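Local atomic coordinates of separin (Saccharomyces cerevisiae, PDB entry 5U1T), a protein that cleaves the MCD1/SCC1 subunit of cohesin at the onset of anaphase, as a cysteine protease held inactive by securin for most of the cell cycle. Residues 481-494 and 506-518. Residues are numbered along the deposited sequence; the frame is centred on the assembly and turned at random.
Sequences FIHCFTRLKITKFI and VLYGNSSIENIPS
Tyr508 forms an aromatic cluster with Phe485 and Phe493. The edge of Phe485 points at its ring face in a T-shaped pair, with centroids 5.8 Å apart and planes at 78°. Phe493 lies obliquely to it, CD1 riding over the centre of the tyrosine ring; with CG anti to the backbone N (chi1 173°), its ring reaches in between Tyr508 and Pro517. The proline makes a CH-pi contact, its CD 3.4 Å from the centroid of the Phe493 ring.

One turn earlier in 481-494, Phe481 takes Asn510 CB over its ring face, 4.0 Å from the centroid. Leu507 splits its methyls, CD1 at the edge of Phe481 and CD2 3.9 Å from Phe485 CD1. Ile513 CD1 meets the edge of Phe485 at CZ and also packs on Ile490 CG1.

Tyr508 OH donates to Ile494 O at 2.6 Å, tilted 20° from the carbonyl plane. A leucine in place of Tyr508 would probably leave that carbonyl without this donor and Phe485 without the ring face its edge meets.

Within 506-518, Ser511 OG and N both donate to Tyr508 O, tying the chain at Ser511 back to Tyr508.

The contact joins the C-terminal ends of helices 470-485 and 501-509 and the loops that follow. Helix 448-458 packs against Ile490, while helix 523-533 packs against Ile516 through Phe529 and its Arg533 hydrogen-bonds to the carbonyls of Ser511 and Ile513.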
ATOM      1  N   PHE A 481      -8.819 -29.883   0.547  1.00 62.01           N
ATOM      2  CA  PHE A 481      -9.756 -28.774   0.599  1.00 63.94           C
ATOM      3  C   PHE A 481      -9.951 -28.140  -0.772  1.00 62.88           C
ATOM      4  O   PHE A 481     -11.078 -28.033  -1.264  1.00 59.60           O
ATOM      5  CB  PHE A 481      -9.277 -27.724   1.571  1.00 58.97           C
ATOM      6  CG  PHE A 481     -10.221 -26.585   1.712  1.00 60.92           C
ATOM      7  CD1 PHE A 481     -10.124 -25.482   0.872  1.00 56.78           C
ATOM      8  CD2 PHE A 481     -11.211 -26.612   2.676  1.00 54.83           C
ATOM      9  CE1 PHE A 481     -10.987 -24.440   0.990  1.00 54.41           C
ATOM     10  CE2 PHE A 481     -12.079 -25.548   2.801  1.00 63.67           C
ATOM     11  CZ  PHE A 481     -11.961 -24.459   1.951  1.00 59.66           C
ATOM     12  N   ILE A 482      -8.852 -27.693  -1.364  1.00 57.98           N
ATOM     13  CA  ILE A 482      -8.896 -27.096  -2.685  1.00 58.32           C
ATOM     14  C   ILE A 482      -9.513 -28.027  -3.726  1.00 62.96           C
ATOM     15  O   ILE A 482     -10.417 -27.622  -4.449  1.00 69.35           O
ATOM     16  CB  ILE A 482      -7.494 -26.686  -3.150  1.00 62.40           C
ATOM     17  CG1 ILE A 482      -7.039 -25.444  -2.392  1.00 64.26           C
ATOM     18  CG2 ILE A 482      -7.489 -26.406  -4.630  1.00 63.55           C
ATOM     19  CD1 ILE A 482      -5.536 -25.306  -2.287  1.00 56.45           C
ATOM     20  N   HIS A 483      -9.055 -29.271  -3.813  1.00 64.22           N
ATOM     21  CA  HIS A 483      -9.440 -30.099  -4.957  1.00 66.54           C
ATOM     22  C   HIS A 483     -10.699 -30.943  -4.757  1.00 64.70           C
ATOM     23  O   HIS A 483     -11.256 -31.453  -5.734  1.00 68.41           O
ATOM     24  CB  HIS A 483      -8.295 -31.034  -5.341  1.00 65.66           C
ATOM     25  CG  HIS A 483      -7.049 -30.322  -5.764  1.00 70.69           C
ATOM     26  ND1 HIS A 483      -6.663 -30.214  -7.085  1.00 75.69           N
ATOM     27  CD2 HIS A 483      -6.092 -29.688  -5.044  1.00 69.84           C
ATOM     28  CE1 HIS A 483      -5.526 -29.546  -7.157  1.00 69.55           C
ATOM     29  NE2 HIS A 483      -5.158 -29.214  -5.933  1.00 70.39           N
ATOM     30  N   CYS A 484     -11.134 -31.104  -3.507  1.00 63.56           N
ATOM     31  CA  CYS A 484     -12.178 -32.071  -3.180  1.00 59.46           C
ATOM     32  C   CYS A 484     -13.295 -31.504  -2.320  1.00 61.62           C
ATOM     33  O   CYS A 484     -14.461 -31.608  -2.691  1.00 64.24           O
ATOM     34  CB  CYS A 484     -11.570 -33.287  -2.480  1.00 57.30           C
ATOM     35  SG  CYS A 484     -10.519 -34.322  -3.533  1.00 63.70           S
ATOM     36  N   PHE A 485     -12.949 -30.919  -1.177  1.00 59.12           N
ATOM     37  CA  PHE A 485     -13.944 -30.436  -0.221  1.00 52.77           C
ATOM     38  C   PHE A 485     -14.860 -29.388  -0.828  1.00 53.19           C
ATOM     39  O   PHE A 485     -16.060 -29.406  -0.608  1.00 56.84           O
ATOM     40  CB  PHE A 485     -13.254 -29.876   1.017  1.00 58.09           C
ATOM     41  CG  PHE A 485     -14.185 -29.274   2.016  1.00 54.33           C
ATOM     42  CD1 PHE A 485     -14.892 -30.069   2.887  1.00 51.59           C
ATOM     43  CD2 PHE A 485     -14.336 -27.897   2.101  1.00 60.42           C
ATOM     44  CE1 PHE A 485     -15.744 -29.513   3.814  1.00 52.59           C
ATOM     45  CE2 PHE A 485     -15.181 -27.328   3.028  1.00 55.78           C
ATOM     46  CZ  PHE A 485     -15.897 -28.136   3.882  1.00 56.63           C
ATOM     47  N   THR A 486     -14.288 -28.487  -1.612  1.00 61.34           N
ATOM     48  CA  THR A 486     -15.025 -27.365  -2.211  1.00 64.90           C
ATOM     49  C   THR A 486     -16.081 -27.811  -3.234  1.00 66.83           C
ATOM     50  O   THR A 486     -17.054 -27.100  -3.502  1.00 67.77           O
ATOM     51  CB  THR A 486     -14.060 -26.410  -2.898  1.00 65.73           C
ATOM     52  OG1 THR A 486     -13.261 -27.163  -3.823  1.00 71.36           O
ATOM     53  CG2 THR A 486     -13.158 -25.724  -1.874  1.00 58.81           C
ATOM     54  N   ARG A 487     -15.877 -29.002  -3.790  1.00 72.68           N
ATOM     55  CA  ARG A 487     -16.850 -29.629  -4.683  1.00 69.22           C
ATOM     56  C   ARG A 487     -18.069 -30.176  -3.947  1.00 67.15           C
ATOM     57  O   ARG A 487     -19.045 -30.575  -4.569  1.00 66.47           O
ATOM     58  CB  ARG A 487     -16.189 -30.764  -5.458  1.00 56.73           C
ATOM     59  CG  ARG A 487     -14.881 -30.358  -6.053  1.00 67.14           C
ATOM     60  CD  ARG A 487     -14.264 -31.486  -6.812  1.00 72.23           C
ATOM     61  NE  ARG A 487     -14.657 -31.468  -8.216  1.00 80.04           N
ATOM     62  CZ  ARG A 487     -14.172 -30.610  -9.108  1.00 84.09           C
ATOM     63  NH1 ARG A 487     -13.283 -29.687  -8.724  1.00 83.19           N
ATOM     64  NH2 ARG A 487     -14.582 -30.666 -10.376  1.00 84.87           N
ATOM     65  N   LEU A 488     -18.014 -30.220  -2.625  1.00 67.79           N
ATOM     66  CA  LEU A 488     -19.116 -30.815  -1.883  1.00 61.15           C
ATOM     67  C   LEU A 488     -20.205 -29.807  -1.637  1.00 65.72           C
ATOM     68  O   LEU A 488     -21.335 -30.176  -1.322  1.00 74.57           O
ATOM     69  CB  LEU A 488     -18.634 -31.379  -0.559  1.00 61.74           C
ATOM     70  CG  LEU A 488     -17.563 -32.445  -0.704  1.00 61.32           C
ATOM     71  CD1 LEU A 488     -17.039 -32.750   0.676  1.00 55.83           C
ATOM     72  CD2 LEU A 488     -18.129 -33.673  -1.392  1.00 58.13           C
ATOM     73  N   LYS A 489     -19.849 -28.533  -1.762  1.00 68.99           N
ATOM     74  CA  LYS A 489     -20.794 -27.450  -1.536  1.00 70.65           C
ATOM     75  C   LYS A 489     -21.624 -27.644  -0.250  1.00 69.02           C
ATOM     76  O   LYS A 489     -22.851 -27.713  -0.298  1.00 72.06           O
ATOM     77  CB  LYS A 489     -21.714 -27.311  -2.761  1.00 78.02           C
ATOM     78  CG  LYS A 489     -21.093 -26.507  -3.921  1.00 78.95           C
ATOM     79  CD  LYS A 489     -21.601 -26.971  -5.289  1.00 80.25           C
ATOM     80  CE  LYS A 489     -23.095 -27.313  -5.267  1.00 84.65           C
ATOM     81  NZ  LYS A 489     -23.674 -27.537  -6.643  1.00 86.25           N
ATOM     82  N   ILE A 490     -20.954 -27.751   0.894  1.00 67.07           N
ATOM     83  CA  ILE A 490     -21.661 -27.923   2.159  1.00 68.37           C
ATOM     84  C   ILE A 490     -21.589 -26.631   2.982  1.00 70.59           C
ATOM     85  O   ILE A 490     -20.588 -25.899   2.948  1.00 66.77           O
ATOM     86  CB  ILE A 490     -21.100 -29.124   2.968  1.00 63.81           C
ATOM     87  CG1 ILE A 490     -19.877 -28.722   3.790  1.00 61.55           C
ATOM     88  CG2 ILE A 490     -20.777 -30.305   2.040  1.00 65.97           C
ATOM     89  CD1 ILE A 490     -19.141 -29.887   4.385  1.00 62.12           C
ATOM     90  N   THR A 491     -22.670 -26.333   3.698  1.00 69.04           N
ATOM     91  CA  THR A 491     -22.788 -25.047   4.383  1.00 65.63           C
ATOM     92  C   THR A 491     -22.956 -25.218   5.884  1.00 70.89           C
ATOM     93  O   THR A 491     -23.044 -24.230   6.610  1.00 74.68           O
ATOM     94  CB  THR A 491     -23.976 -24.207   3.833  1.00 70.52           C
ATOM     95  OG1 THR A 491     -25.193 -24.964   3.916  1.00 66.87           O
ATOM     96  CG2 THR A 491     -23.723 -23.809   2.383  1.00 63.33           C
ATOM     97  N   LYS A 492     -23.028 -26.467   6.338  1.00 68.78           N
ATOM     98  CA  LYS A 492     -23.044 -26.787   7.763  1.00 62.70           C
ATOM     99  C   LYS A 492     -21.842 -27.678   8.063  1.00 65.26           C
ATOM    100  O   LYS A 492     -21.372 -28.416   7.191  1.00 67.79           O
ATOM    101  CB  LYS A 492     -24.347 -27.493   8.173  1.00 62.25           C
ATOM    102  CG  LYS A 492     -25.629 -26.957   7.511  1.00 73.21           C
ATOM    103  CD  LYS A 492     -25.866 -25.469   7.810  1.00 77.40           C
ATOM    104  CE  LYS A 492     -26.650 -24.764   6.685  1.00 79.37           C
ATOM    105  NZ  LYS A 492     -26.193 -23.334   6.475  1.00 72.78           N
ATOM    106  N   PHE A 493     -21.343 -27.601   9.290  1.00 57.13           N
ATOM    107  CA  PHE A 493     -20.288 -28.489   9.762  1.00 54.49           C
ATOM    108  C   PHE A 493     -20.679 -29.978   9.707  1.00 60.18           C
ATOM    109  O   PHE A 493     -21.648 -30.395  10.333  1.00 57.14           O
ATOM    110  CB  PHE A 493     -19.920 -28.102  11.186  1.00 53.37           C
ATOM    111  CG  PHE A 493     -18.970 -29.032  11.839  1.00 54.92           C
ATOM    112  CD1 PHE A 493     -17.609 -28.960  11.558  1.00 58.94           C
ATOM    113  CD2 PHE A 493     -19.418 -29.971  12.750  1.00 52.01           C
ATOM    114  CE1 PHE A 493     -16.714 -29.830  12.175  1.00 56.89           C
ATOM    115  CE2 PHE A 493     -18.537 -30.833  13.369  1.00 50.21           C
ATOM    116  CZ  PHE A 493     -17.194 -30.774  13.087  1.00 47.76           C
ATOM    117  N   ILE A 494     -19.927 -30.757   8.929  1.00 60.49           N
ATOM    118  CA  ILE A 494     -19.982 -32.216   8.942  1.00 53.15           C
ATOM    119  C   ILE A 494     -18.793 -32.717   9.735  1.00 55.99           C
ATOM    120  O   ILE A 494     -17.657 -32.463   9.345  1.00 55.75           O
ATOM    121  CB  ILE A 494     -19.888 -32.833   7.513  1.00 57.20           C
ATOM    122  CG1 ILE A 494     -21.034 -32.390   6.601  1.00 51.88           C
ATOM    123  CG2 ILE A 494     -19.772 -34.341   7.592  1.00 54.05           C
ATOM    124  CD1 ILE A 494     -22.349 -32.380   7.287  1.00 58.45           C
ATOM    125  N   VAL A 506      -7.321 -28.160  10.421  1.00 52.23           N
ATOM    126  CA  VAL A 506      -6.775 -27.565   9.220  1.00 48.24           C
ATOM    127  C   VAL A 506      -7.836 -27.459   8.141  1.00 49.36           C
ATOM    128  O   VAL A 506      -7.927 -26.435   7.479  1.00 55.03           O
ATOM    129  CB  VAL A 506      -5.559 -28.352   8.695  1.00 50.20           C
ATOM    130  CG1 VAL A 506      -5.132 -27.846   7.345  1.00 48.89           C
ATOM    131  CG2 VAL A 506      -4.411 -28.246   9.684  1.00 45.96           C
ATOM    132  N   LEU A 507      -8.667 -28.484   7.971  1.00 53.12           N
ATOM    133  CA  LEU A 507      -9.674 -28.444   6.900  1.00 49.55           C
ATOM    134  C   LEU A 507     -10.761 -27.392   7.144  1.00 47.90           C
ATOM    135  O   LEU A 507     -11.083 -26.648   6.238  1.00 53.96           O
ATOM    136  CB  LEU A 507     -10.337 -29.809   6.688  1.00 48.38           C
ATOM    137  CG  LEU A 507     -11.375 -29.848   5.552  1.00 45.73           C
ATOM    138  CD1 LEU A 507     -10.767 -30.235   4.225  1.00 46.90           C
ATOM    139  CD2 LEU A 507     -12.534 -30.755   5.896  1.00 49.82           C
ATOM    140  N   TYR A 508     -11.333 -27.324   8.339  1.00 49.26           N
ATOM    141  CA  TYR A 508     -12.396 -26.354   8.561  1.00 55.16           C
ATOM    142  C   TYR A 508     -11.833 -24.964   8.864  1.00 53.86           C
ATOM    143  O   TYR A 508     -12.511 -23.957   8.664  1.00 53.49           O
ATOM    144  CB  TYR A 508     -13.332 -26.814   9.681  1.00 53.37           C
ATOM    145  CG  TYR A 508     -14.394 -27.780   9.196  1.00 58.50           C
ATOM    146  CD1 TYR A 508     -15.517 -27.319   8.518  1.00 57.94           C
ATOM    147  CD2 TYR A 508     -14.270 -29.160   9.398  1.00 59.93           C
ATOM    148  CE1 TYR A 508     -16.495 -28.196   8.052  1.00 55.40           C
ATOM    149  CE2 TYR A 508     -15.254 -30.041   8.939  1.00 59.71           C
ATOM    150  CZ  TYR A 508     -16.366 -29.548   8.266  1.00 56.27           C
ATOM    151  OH  TYR A 508     -17.354 -30.400   7.795  1.00 57.77           O
ATOM    152  N   GLY A 509     -10.592 -24.917   9.334  1.00 52.14           N
ATOM    153  CA  GLY A 509      -9.879 -23.668   9.467  1.00 54.09           C
ATOM    154  C   GLY A 509      -9.872 -22.909   8.149  1.00 55.83           C
ATOM    155  O   GLY A 509     -10.061 -21.698   8.132  1.00 56.51           O
ATOM    156  N   ASN A 510      -9.672 -23.634   7.048  1.00 54.20           N
ATOM    157  CA  ASN A 510      -9.655 -23.044   5.713  1.00 49.63           C
ATOM    158  C   ASN A 510     -11.037 -22.775   5.147  1.00 49.92           C
ATOM    159  O   ASN A 510     -11.161 -22.151   4.103  1.00 53.17           O
ATOM    160  CB  ASN A 510      -8.898 -23.943   4.740  1.00 47.78           C
ATOM    161  CG  ASN A 510      -7.402 -23.722   4.787  1.00 54.07           C
ATOM    162  OD1 ASN A 510      -6.672 -24.407   5.509  1.00 55.15           O
ATOM    163  ND2 ASN A 510      -6.932 -22.749   4.019  1.00 63.82           N
ATOM    164  N   SER A 511     -12.074 -23.241   5.831  1.00 52.97           N
ATOM    165  CA  SER A 511     -13.428 -23.080   5.319  1.00 53.46           C
ATOM    166  C   SER A 511     -14.075 -21.790   5.820  1.00 55.24           C
ATOM    167  O   SER A 511     -13.599 -21.154   6.761  1.00 54.96           O
ATOM    168  CB  SER A 511     -14.309 -24.282   5.703  1.00 56.46           C
ATOM    169  OG  SER A 511     -14.843 -24.145   7.013  1.00 53.80           O
ATOM    170  N   SER A 512     -15.181 -21.419   5.185  1.00 56.46           N
ATOM    171  CA  SER A 512     -15.942 -20.245   5.592  1.00 60.96           C
ATOM    172  C   SER A 512     -17.237 -20.659   6.274  1.00 58.80           C
ATOM    173  O   SER A 512     -18.118 -19.829   6.478  1.00 65.17           O
ATOM    174  CB  SER A 512     -16.260 -19.358   4.389  1.00 62.73           C
ATOM    175  OG  SER A 512     -17.212 -19.991   3.537  1.00 68.49           O
ATOM    176  N   ILE A 513     -17.355 -21.939   6.606  1.00 60.74           N
ATOM    177  CA  ILE A 513     -18.547 -22.453   7.264  1.00 64.62           C
ATOM    178  C   ILE A 513     -18.677 -21.813   8.633  1.00 62.54           C
ATOM    179  O   ILE A 513     -17.699 -21.687   9.351  1.00 60.50           O
ATOM    180  CB  ILE A 513     -18.507 -23.991   7.381  1.00 66.67           C
ATOM    181  CG1 ILE A 513     -18.396 -24.607   5.977  1.00 64.40           C
ATOM    182  CG2 ILE A 513     -19.728 -24.497   8.132  1.00 62.13           C
ATOM    183  CD1 ILE A 513     -18.311 -26.122   5.953  1.00 64.71           C
ATOM    184  N   GLU A 514     -19.893 -21.408   8.983  1.00 67.51           N
ATOM    185  CA  GLU A 514     -20.128 -20.543  10.133  1.00 67.43           C
ATOM    186  C   GLU A 514     -19.794 -21.147  11.503  1.00 69.41           C
ATOM    187  O   GLU A 514     -18.819 -20.718  12.147  1.00 75.72           O
ATOM    188  CB  GLU A 514     -21.588 -20.077  10.133  1.00 81.15           C
ATOM    189  CG  GLU A 514     -21.949 -19.140   8.965  1.00 95.71           C
ATOM    190  CD  GLU A 514     -23.443 -18.737   8.936  1.00116.06           C
ATOM    191  OE1 GLU A 514     -24.253 -19.334   9.712  1.00123.37           O
ATOM    192  OE2 GLU A 514     -23.799 -17.819   8.135  1.00116.54           O
ATOM    193  N   ASN A 515     -20.595 -22.111  11.965  1.00 66.49           N
ATOM    194  CA  ASN A 515     -20.457 -22.614  13.339  1.00 67.53           C
ATOM    195  C   ASN A 515     -19.738 -23.949  13.468  1.00 66.31           C
ATOM    196  O   ASN A 515     -20.360 -24.998  13.613  1.00 67.00           O
ATOM    197  CB  ASN A 515     -21.826 -22.746  14.003  1.00 71.17           C
ATOM    198  CG  ASN A 515     -22.588 -21.436  14.021  1.00 78.62           C
ATOM    199  OD1 ASN A 515     -23.689 -21.347  13.473  1.00 83.93           O
ATOM    200  ND2 ASN A 515     -22.009 -20.412  14.649  1.00 73.27           N
ATOM    201  N   ILE A 516     -18.419 -23.898  13.447  1.00 59.42           N
ATOM    202  CA  ILE A 516     -17.619 -25.071  13.706  1.00 61.43           C
ATOM    203  C   ILE A 516     -17.459 -25.265  15.213  1.00 60.63           C
ATOM    204  O   ILE A 516     -17.176 -24.313  15.925  1.00 58.87           O
ATOM    205  CB  ILE A 516     -16.267 -24.942  13.018  1.00 55.32           C
ATOM    206  CG1 ILE A 516     -16.484 -24.974  11.511  1.00 56.21           C
ATOM    207  CG2 ILE A 516     -15.350 -26.056  13.442  1.00 53.69           C
ATOM    208  CD1 ILE A 516     -15.597 -24.039  10.778  1.00 62.02           C
ATOM    209  N   PRO A 517     -17.686 -26.498  15.711  1.00 66.06           N
ATOM    210  CA  PRO A 517     -17.516 -26.764  17.147  1.00 61.31           C
ATOM    211  C   PRO A 517     -16.048 -26.932  17.549  1.00 62.25           C
ATOM    212  O   PRO A 517     -15.664 -27.990  18.049  1.00 64.67           O
ATOM    213  CB  PRO A 517     -18.294 -28.065  17.352  1.00 59.29           C
ATOM    214  CG  PRO A 517     -18.242 -28.740  16.035  1.00 55.61           C
ATOM    215  CD  PRO A 517     -18.248 -27.658  14.994  1.00 60.50           C
ATOM    216  N   SER A 518     -15.239 -25.898  17.343  1.00 65.29           N
ATOM    217  CA  SER A 518     -13.801 -26.019  17.548  1.00 57.75           C
ATOM    218  C   SER A 518     -13.450 -26.216  19.015  1.00 58.07           C
ATOM    219  O   SER A 518     -12.401 -26.772  19.330  1.00 61.17           O
ATOM    220  CB  SER A 518     -13.069 -24.792  16.991  1.00 55.98           C
ATOM    221  OG  SER A 518     -13.508 -23.597  17.615  1.00 57.35           O
TER